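Local coordinates for cytidylate kinase-like family protein (PDB 3FDI) that is of unknown function but belongs to the cytidylate kinase-like family of P-loop NTPases and probably binds and phosphorylates a nucleotide, at residues Arg85-Ile90 and Glu109-Asp114; Arg91-Ala94 and Lys98-Phe101; Val158-Asn161 and Glu165-Trp168. All coordinates share one frame; numbering follows the deposited sequence.

Contact 1: Arg85-Ile90 and Glu109-Asp114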
loop_
_atom_site.group_PDB
_atom_site.type_symbol
_atom_site.label_atom_id
_atom_site.label_comp_id
_atom_site.label_asym_id
_atom_site.label_seq_id
_atom_site.Cartn_x
_atom_site.Cartn_y
_atom_site.Cartn_z
ATOM N N ARG B 85 -14.756 16.774 16.946
ATOM C CA ARG B 85 -14.704 18.041 17.622
ATOM C C ARG B 85 -13.419 18.752 17.278
ATOM O O ARG B 85 -13.420 19.971 17.098
ATOM C CB ARG B 85 -14.830 17.858 19.125
ATOM C CG ARG B 85 -16.071 17.121 19.552
ATOM C CD ARG B 85 -16.286 17.189 21.056
ATOM N NE ARG B 85 -17.628 16.730 21.412
ATOM C CZ ARG B 85 -18.393 17.242 22.391
ATOM N NH1 ARG B 85 -17.976 18.267 23.124
ATOM N NH2 ARG B 85 -19.612 16.748 22.629
ATOM N N GLN B 86 -12.334 17.991 17.157
ATOM C CA GLN B 86 -11.078 18.583 16.856
ATOM C C GLN B 86 -11.061 19.048 15.421
ATOM O O GLN B 86 -10.474 20.082 15.109
ATOM C CB GLN B 86 -9.967 17.595 17.078
ATOM C CG GLN B 86 -9.948 17.057 18.465
ATOM C CD GLN B 86 -8.679 16.356 18.807
ATOM O OE1 GLN B 86 -8.084 15.686 17.984
ATOM N NE2 GLN B 86 -8.271 16.479 20.054
ATOM N N PHE B 87 -11.649 18.253 14.520
ATOM C CA PHE B 87 -11.710 18.631 13.097
ATOM C C PHE B 87 -12.507 19.917 12.989
ATOM O O PHE B 87 -12.082 20.876 12.352
ATOM C CB PHE B 87 -12.389 17.570 12.222
ATOM C CG PHE B 87 -11.666 16.265 12.140
ATOM C CD1 PHE B 87 -10.286 16.171 12.353
ATOM C CD2 PHE B 87 -12.361 15.120 11.808
ATOM C CE1 PHE B 87 -9.635 14.962 12.277
ATOM C CE2 PHE B 87 -11.722 13.911 11.737
ATOM C CZ PHE B 87 -10.339 13.832 11.952
ATOM N N ASN B 88 -13.629 19.941 13.685
ATOM C CA ASN B 88 -14.464 21.097 13.617
ATOM C C ASN B 88 -13.816 22.367 14.210
ATOM O O ASN B 88 -13.978 23.459 13.626
ATOM C CB ASN B 88 -15.782 20.811 14.238
ATOM C CG ASN B 88 -16.818 21.799 13.814
ATOM O OD1 ASN B 88 -16.839 22.248 12.646
ATOM N ND2 ASN B 88 -17.666 22.193 14.761
ATOM N N PHE B 89 -13.077 22.229 15.330
ATOM C CA PHE B 89 -12.255 23.328 15.871
ATOM C C PHE B 89 -11.368 23.897 14.800
ATOM O O PHE B 89 -11.289 25.091 14.631
ATOM C CB PHE B 89 -11.395 22.874 17.067
ATOM C CG PHE B 89 -10.475 23.947 17.634
ATOM C CD1 PHE B 89 -10.852 24.700 18.729
ATOM C CD2 PHE B 89 -9.222 24.141 17.111
ATOM C CE1 PHE B 89 -9.996 25.694 19.253
ATOM C CE2 PHE B 89 -8.373 25.107 17.618
ATOM C CZ PHE B 89 -8.756 25.884 18.668
ATOM N N ILE B 90 -10.680 23.025 14.093
ATOM C CA ILE B 90 -9.706 23.401 13.110
ATOM C C ILE B 90 -10.353 24.081 11.934
ATOM O O ILE B 90 -9.842 25.077 11.436
ATOM C CB ILE B 90 -8.953 22.163 12.652
ATOM C CG1 ILE B 90 -8.015 21.720 13.786
ATOM C CG2 ILE B 90 -8.117 22.427 11.425
ATOM C CD1 ILE B 90 -7.174 20.452 13.457
ATOM N N GLU B 109 -4.166 18.912 6.885
ATOM C CA GLU B 109 -4.054 19.193 5.457
ATOM C C GLU B 109 -5.305 18.696 4.713
ATOM O O GLU B 109 -5.723 19.323 3.740
ATOM C CB GLU B 109 -2.775 18.620 4.829
ATOM C CG GLU B 109 -2.824 17.179 4.340
ATOM C CD GLU B 109 -3.114 16.155 5.411
ATOM O OE1 GLU B 109 -3.008 16.416 6.686
ATOM O OE2 GLU B 109 -3.508 15.041 4.982
ATOM N N GLU B 110 -5.920 17.618 5.199
ATOM C CA GLU B 110 -7.153 17.103 4.601
ATOM C C GLU B 110 -8.357 17.967 4.947
ATOM O O GLU B 110 -9.130 18.341 4.037
ATOM C CB GLU B 110 -7.410 15.664 5.008
ATOM C CG GLU B 110 -8.656 15.038 4.426
ATOM C CD GLU B 110 -8.663 14.920 2.882
ATOM O OE1 GLU B 110 -7.577 14.938 2.237
ATOM O OE2 GLU B 110 -9.782 14.808 2.319
ATOM N N ILE B 111 -8.524 18.265 6.245
ATOM C CA ILE B 111 -9.601 19.145 6.727
ATOM C C ILE B 111 -9.654 20.543 6.029
ATOM O O ILE B 111 -10.750 21.057 5.743
ATOM C CB ILE B 111 -9.477 19.401 8.229
ATOM C CG1 ILE B 111 -9.700 18.105 9.009
ATOM C CG2 ILE B 111 -10.464 20.499 8.701
ATOM C CD1 ILE B 111 -9.496 18.318 10.455
ATOM N N LEU B 112 -8.483 21.114 5.755
ATOM C CA LEU B 112 -8.358 22.449 5.238
ATOM C C LEU B 112 -7.974 22.464 3.771
ATOM O O LEU B 112 -7.445 23.452 3.255
ATOM C CB LEU B 112 -7.335 23.186 6.075
ATOM C CG LEU B 112 -7.720 23.391 7.539
ATOM C CD1 LEU B 112 -6.614 24.085 8.265
ATOM C CD2 LEU B 112 -9.089 24.149 7.688
ATOM N N SER B 113 -8.188 21.324 3.134
ATOM C CA SER B 113 -8.198 21.173 1.683
ATOM C C SER B 113 -8.725 22.359 0.870
ATOM O O SER B 113 -8.086 22.852 -0.031
ATOM C CB SER B 113 -9.114 20.005 1.329
ATOM O OG SER B 113 -8.382 18.830 1.304
ATOM N N ASP B 114 -9.929 22.782 1.144
ATOM C CA ASP B 114 -10.516 23.810 0.287
ATOM C C ASP B 114 -10.042 25.225 0.660
ATOM O O ASP B 114 -10.452 26.185 0.007
ATOM C CB ASP B 114 -12.037 23.750 0.335
ATOM C CG ASP B 114 -12.557 23.809 1.726
ATOM O OD1 ASP B 114 -11.975 23.097 2.575
ATOM O OD2 ASP B 114 -13.547 24.541 1.982
#
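I90 and I111 both hold CG2 anti to the backbone N, with CG1 anti to the carbonyl carbon (chi1 -72° in I90, -66° in I111). The two CG2 methyls thereby meet between helix 81-95 and the short helix 108-111, 4.1 Å from I90 CG2 to I111 CG2. This is helix-to-helix packing within the parallel alpha/beta core of a P-loop NTPase fold. Helix 108-111 follows strand 101-104, and the contact joins it to the helix that precedes that strand.

All four touching residues are buried, and no hydrogen bond crosses between the segments. The CA atoms nearest each other across the segments are those of F87 and I111, 6.7 Å apart. The F87 and I111 side chains cross at about a right angle. I111 CD1 approaches the F87 ring obliquely, but this approach is doubtful because the carbons are modelled too close. Beyond I111, F87 also makes an edge-to-face pair with Y163 and touches P61 and M62 of helix 60-66. L40 of helix 37-43 packs on I90.

L112 is where the chain leaves helical geometry. There S113 turns back on E110: S113 OG donates to E110 O at 2.9 Å, and S113 N reaches the same oxygen from the same face of the carbonyl. Across the contact, L112 CD1 rests 3.9 Å from I90 CG2.

Contact 2: Arg91-Ala94 and Lys98-Phe101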
loop_
_atom_site.group_PDB
_atom_site.type_symbol
_atom_site.label_atom_id
_atom_site.label_comp_id
_atom_site.label_asym_id
_atom_site.label_seq_id
_atom_site.Cartn_x
_atom_site.Cartn_y
_atom_site.Cartn_z
ATOM N N ARG B 91 -11.487 23.525 11.511
ATOM C CA ARG B 91 -12.238 24.037 10.393
ATOM C C ARG B 91 -12.815 25.429 10.725
ATOM O O ARG B 91 -12.727 26.336 9.921
ATOM C CB ARG B 91 -13.348 23.038 10.044
ATOM C CG ARG B 91 -14.183 23.366 8.792
ATOM C CD ARG B 91 -15.573 22.680 8.802
ATOM N NE ARG B 91 -16.358 23.132 9.949
ATOM C CZ ARG B 91 -17.076 24.251 10.013
ATOM N NH1 ARG B 91 -17.174 25.098 8.979
ATOM N NH2 ARG B 91 -17.679 24.550 11.148
ATOM N N LYS B 92 -13.398 25.584 11.903
ATOM C CA LYS B 92 -13.950 26.873 12.324
ATOM C C LYS B 92 -12.878 27.936 12.444
ATOM O O LYS B 92 -13.070 29.041 11.968
ATOM C CB LYS B 92 -14.696 26.767 13.663
ATOM C CG LYS B 92 -16.093 26.195 13.540
ATOM C CD LYS B 92 -16.827 26.167 14.907
ATOM C CE LYS B 92 -18.241 25.542 14.793
ATOM N NZ LYS B 92 -19.128 25.748 15.994
ATOM N N LYS B 93 -11.771 27.609 13.107
ATOM C CA LYS B 93 -10.696 28.568 13.262
ATOM C C LYS B 93 -10.163 28.976 11.885
ATOM O O LYS B 93 -9.912 30.165 11.646
ATOM C CB LYS B 93 -9.567 28.034 14.147
ATOM C CG LYS B 93 -9.908 27.897 15.627
ATOM C CD LYS B 93 -10.261 29.243 16.278
ATOM C CE LYS B 93 -9.977 29.226 17.772
ATOM N NZ LYS B 93 -10.454 30.422 18.532
ATOM N N ALA B 94 -9.984 28.016 10.981
ATOM C CA ALA B 94 -9.537 28.372 9.636
ATOM C C ALA B 94 -10.538 29.179 8.804
ATOM O O ALA B 94 -10.141 30.135 8.146
ATOM C CB ALA B 94 -9.125 27.140 8.850
ATOM N N LYS B 98 -11.192 32.890 10.416
ATOM C CA LYS B 98 -10.102 33.316 9.539
ATOM C C LYS B 98 -8.788 33.581 10.282
ATOM O O LYS B 98 -7.990 34.459 9.914
ATOM C CB LYS B 98 -10.515 34.538 8.733
ATOM C CG LYS B 98 -11.565 34.260 7.677
ATOM C CD LYS B 98 -10.987 33.497 6.482
ATOM C CE LYS B 98 -11.940 33.599 5.299
ATOM N NZ LYS B 98 -11.429 33.003 4.049
ATOM N N GLU B 99 -8.536 32.758 11.284
ATOM C CA GLU B 99 -7.317 32.864 12.053
ATOM C C GLU B 99 -6.129 32.243 11.314
ATOM O O GLU B 99 -6.286 31.292 10.527
ATOM C CB GLU B 99 -7.519 32.164 13.389
ATOM C CG GLU B 99 -6.334 32.283 14.306
ATOM C CD GLU B 99 -6.541 31.654 15.665
ATOM O OE1 GLU B 99 -7.430 30.778 15.815
ATOM O OE2 GLU B 99 -5.795 32.046 16.591
ATOM N N SER B 100 -4.946 32.773 11.599
ATOM C CA SER B 100 -3.719 32.192 11.152
ATOM C C SER B 100 -3.120 31.323 12.250
ATOM O O SER B 100 -3.161 31.699 13.431
ATOM C CB SER B 100 -2.749 33.268 10.796
ATOM O OG SER B 100 -3.258 34.020 9.703
ATOM N N PHE B 101 -2.568 30.165 11.866
ATOM C CA PHE B 101 -1.977 29.233 12.826
ATOM C C PHE B 101 -1.177 28.134 12.157
ATOM O O PHE B 101 -1.244 27.941 10.945
ATOM C CB PHE B 101 -3.053 28.586 13.778
ATOM C CG PHE B 101 -4.156 27.846 13.057
ATOM C CD1 PHE B 101 -4.056 26.477 12.788
ATOM C CD2 PHE B 101 -5.289 28.519 12.637
ATOM C CE1 PHE B 101 -5.075 25.793 12.122
ATOM C CE2 PHE B 101 -6.320 27.856 11.953
ATOM C CZ PHE B 101 -6.211 26.484 11.697
#
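K93 and E99 meet twice, once through the backbone and once through their side chains. E99 N donates to K93 O at 3.0 Å, with an N-H...O angle of 156°, and the donor lies nearly along the C=O axis. The side chains run side by side, pointing the same way. E99 OE1 lies against the aliphatic part of K93, closest at K93 CD, 3.3 Å away. The chain of K93 is bent at chi2 (-62°), while E99 is extended beyond CG.

The charged ends are near but do not pair. K93 NZ stays 4.1 Å from E99 OE1, beyond a salt bridge, and makes its salt bridge with E97. E99 OE1 has a weak hydrogen bond with Y35 OH.

F101 packs against the helix from the other segment. Its CG lies between the backbone N and the carbonyl carbon (chi1 57°), and the ring reaches back to the helix. A94 N stands at the ring edge, 3.8 Å from F101 CE2, and A94 CB is 4.1 Å from F101 CZ. K93 CB comes to the same ring obliquely. K98, with positive phi, is the first residue after the helix to leave helical geometry; its CA makes a CA-H...O contact with A94 O at 3.5 Å.

Further out, I8 of strand 8-13 touches both A94 and F101, and Y35 meets the F101 ring. The contact thus closes the turn from helix 81-95 into strand 101-104, one of the inner strands of the parallel sheet.

Replacing K93 with an alanine would probably leave E97 without its salt-bridge partner and E99 OE1 without the methylenes beside it. The backbone bond is the one hydrogen bond between the segments and probably helps hold the turn, while the lysine's opposite charge probably gives E99 only a modest, longer-range attraction.

Contact 3: Val158-Asn161 and Glu165-Trp168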
loop_
_atom_site.group_PDB
_atom_site.type_symbol
_atom_site.label_atom_id
_atom_site.label_comp_id
_atom_site.label_asym_id
_atom_site.label_seq_id
_atom_site.Cartn_x
_atom_site.Cartn_y
_atom_site.Cartn_z
ATOM N N VAL B 158 -1.835 5.191 10.860
ATOM C CA VAL B 158 -3.126 4.602 11.084
ATOM C C VAL B 158 -4.174 5.673 11.329
ATOM O O VAL B 158 -5.230 5.638 10.725
ATOM C CB VAL B 158 -3.092 3.556 12.256
ATOM C CG1 VAL B 158 -4.408 3.462 12.948
ATOM C CG2 VAL B 158 -2.679 2.207 11.730
ATOM N N TYR B 159 -3.886 6.618 12.208
ATOM C CA TYR B 159 -4.844 7.681 12.494
ATOM C C TYR B 159 -5.195 8.437 11.189
ATOM O O TYR B 159 -6.358 8.573 10.827
ATOM C CB TYR B 159 -4.286 8.601 13.588
ATOM C CG TYR B 159 -4.995 9.958 13.714
ATOM C CD1 TYR B 159 -6.279 10.081 14.347
ATOM C CD2 TYR B 159 -4.400 11.098 13.204
ATOM C CE1 TYR B 159 -6.928 11.317 14.452
ATOM C CE2 TYR B 159 -5.014 12.327 13.327
ATOM C CZ TYR B 159 -6.269 12.431 13.950
ATOM O OH TYR B 159 -6.825 13.667 13.974
ATOM N N HIS B 160 -4.161 8.874 10.477
ATOM C CA HIS B 160 -4.316 9.626 9.242
ATOM C C HIS B 160 -5.047 8.858 8.146
ATOM O O HIS B 160 -5.915 9.430 7.476
ATOM C CB HIS B 160 -2.963 10.065 8.691
ATOM C CG HIS B 160 -3.066 10.980 7.504
ATOM N ND1 HIS B 160 -3.214 10.516 6.217
ATOM C CD2 HIS B 160 -3.024 12.335 7.411
ATOM C CE1 HIS B 160 -3.299 11.542 5.389
ATOM N NE2 HIS B 160 -3.149 12.654 6.082
ATOM N N ASN B 161 -4.659 7.599 7.914
ATOM C CA ASN B 161 -5.226 6.848 6.760
ATOM C C ASN B 161 -6.598 6.305 7.087
ATOM O O ASN B 161 -7.361 5.868 6.210
ATOM C CB ASN B 161 -4.284 5.727 6.261
ATOM C CG ASN B 161 -2.923 6.270 5.715
ATOM O OD1 ASN B 161 -2.725 7.498 5.549
ATOM N ND2 ASN B 161 -1.980 5.342 5.452
ATOM N N GLU B 165 -8.430 9.754 2.739
ATOM C CA GLU B 165 -8.214 8.854 1.599
ATOM C C GLU B 165 -6.804 9.018 1.034
ATOM O O GLU B 165 -6.247 8.105 0.486
ATOM C CB GLU B 165 -9.221 9.168 0.499
ATOM C CG GLU B 165 -10.712 8.861 0.889
ATOM C CD GLU B 165 -11.698 9.281 -0.214
ATOM O OE1 GLU B 165 -11.281 10.102 -1.071
ATOM O OE2 GLU B 165 -12.866 8.793 -0.251
ATOM N N SER B 166 -6.216 10.180 1.188
ATOM C CA SER B 166 -4.791 10.367 0.859
ATOM C C SER B 166 -3.898 9.607 1.885
ATOM O O SER B 166 -4.341 9.222 2.974
ATOM C CB SER B 166 -4.458 11.856 0.930
ATOM O OG SER B 166 -4.680 12.227 2.298
ATOM N N LYS B 167 -2.633 9.426 1.529
ATOM C CA LYS B 167 -1.747 8.536 2.289
ATOM C C LYS B 167 -0.708 9.312 3.078
ATOM O O LYS B 167 0.005 10.175 2.541
ATOM C CB LYS B 167 -1.035 7.564 1.326
ATOM C CG LYS B 167 -1.993 6.619 0.583
ATOM C CD LYS B 167 -2.689 5.636 1.500
ATOM C CE LYS B 167 -3.848 4.884 0.828
ATOM N NZ LYS B 167 -4.648 4.142 1.904
ATOM N N TRP B 168 -0.647 9.012 4.360
ATOM C CA TRP B 168 0.340 9.585 5.258
ATOM C C TRP B 168 1.746 9.407 4.685
ATOM O O TRP B 168 2.128 8.312 4.356
ATOM C CB TRP B 168 0.297 8.872 6.582
ATOM C CG TRP B 168 1.220 9.444 7.600
ATOM C CD1 TRP B 168 0.986 10.522 8.381
ATOM C CD2 TRP B 168 2.504 8.946 7.982
ATOM N NE1 TRP B 168 2.047 10.738 9.227
ATOM C CE2 TRP B 168 2.989 9.780 9.002
ATOM C CE3 TRP B 168 3.288 7.871 7.560
ATOM C CZ2 TRP B 168 4.217 9.581 9.616
ATOM C CZ3 TRP B 168 4.516 7.646 8.194
ATOM C CH2 TRP B 168 4.969 8.517 9.195
HETATM O O HOH W 1 0.661 6.001 4.449
#
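H160 meets the returning loop with both the face and the edge of its ring. Its CG is anti to the backbone N (chi1 -173°), which places the imidazole beside S166 and W168. The two aromatic groups form an offset edge-to-face pair: the edge of W168 is turned to the face of the H160 ring, with the planes at 61°. The five-membered ring of W168 and the H160 ring have centroids 5.7 Å apart. W168 CD1 also lies 4.0 Å from H160 CB. At the imidazole edge, S166 OG lies 3.5 Å from H160 CE1. S166 OG is buried here and has no polar partner in the model.

The ring's two nitrogens have different tasks. H160 ND1 donates to N161 OD1 at 3.1 Å, while H160 NE2 is hydrogen-bonded to E109 OE2. This grips the imidazole at both nitrogens and should fix its rotation.

N161 comes next and carries the polar link. W168 N donates to N161 OD1 at 2.8 Å, in the carbonyl plane and on a lone pair, at an N-H...O angle of 167°. OD1 therefore accepts two bonds, one from each segment. The amide's other end, N161 ND2, donates to a water 2.9 Å away, and this water in turn donates to W168 O. The asparagine thus holds the backbone of W168 directly and through water. At the subunit boundary, N161 O accepts from K154 NZ of the second subunit.

The loop folds back here along the end of helix 142-163, on its way to strand 176-180. W168 packs on D153, R156 and K157 of that helix and is edge-to-face with F122 of strand 118-125.

How the contacts relate
Contacts 1 and 2 are neighbours, with centres 9 Å apart, and both use helix 81-95. They share an apolar boundary: I111 CG2 lies 4.1 Å from R91 CB, and L112 also packs on A94. Along the chain, contact 2 falls between the two segments of contact 1. Contact 3 comes later, its centre 14 Å from that of contact 1. The two are joined by the hydrogen bond of 2.7 Å between E109 OE2 and H160 NE2, and F87 CE1 packs 3.5 Å from Y159 OH. Contacts 2 and 3 do not touch; their nearest atoms are about 11 Å apart. Contact 1 therefore bridges the other two.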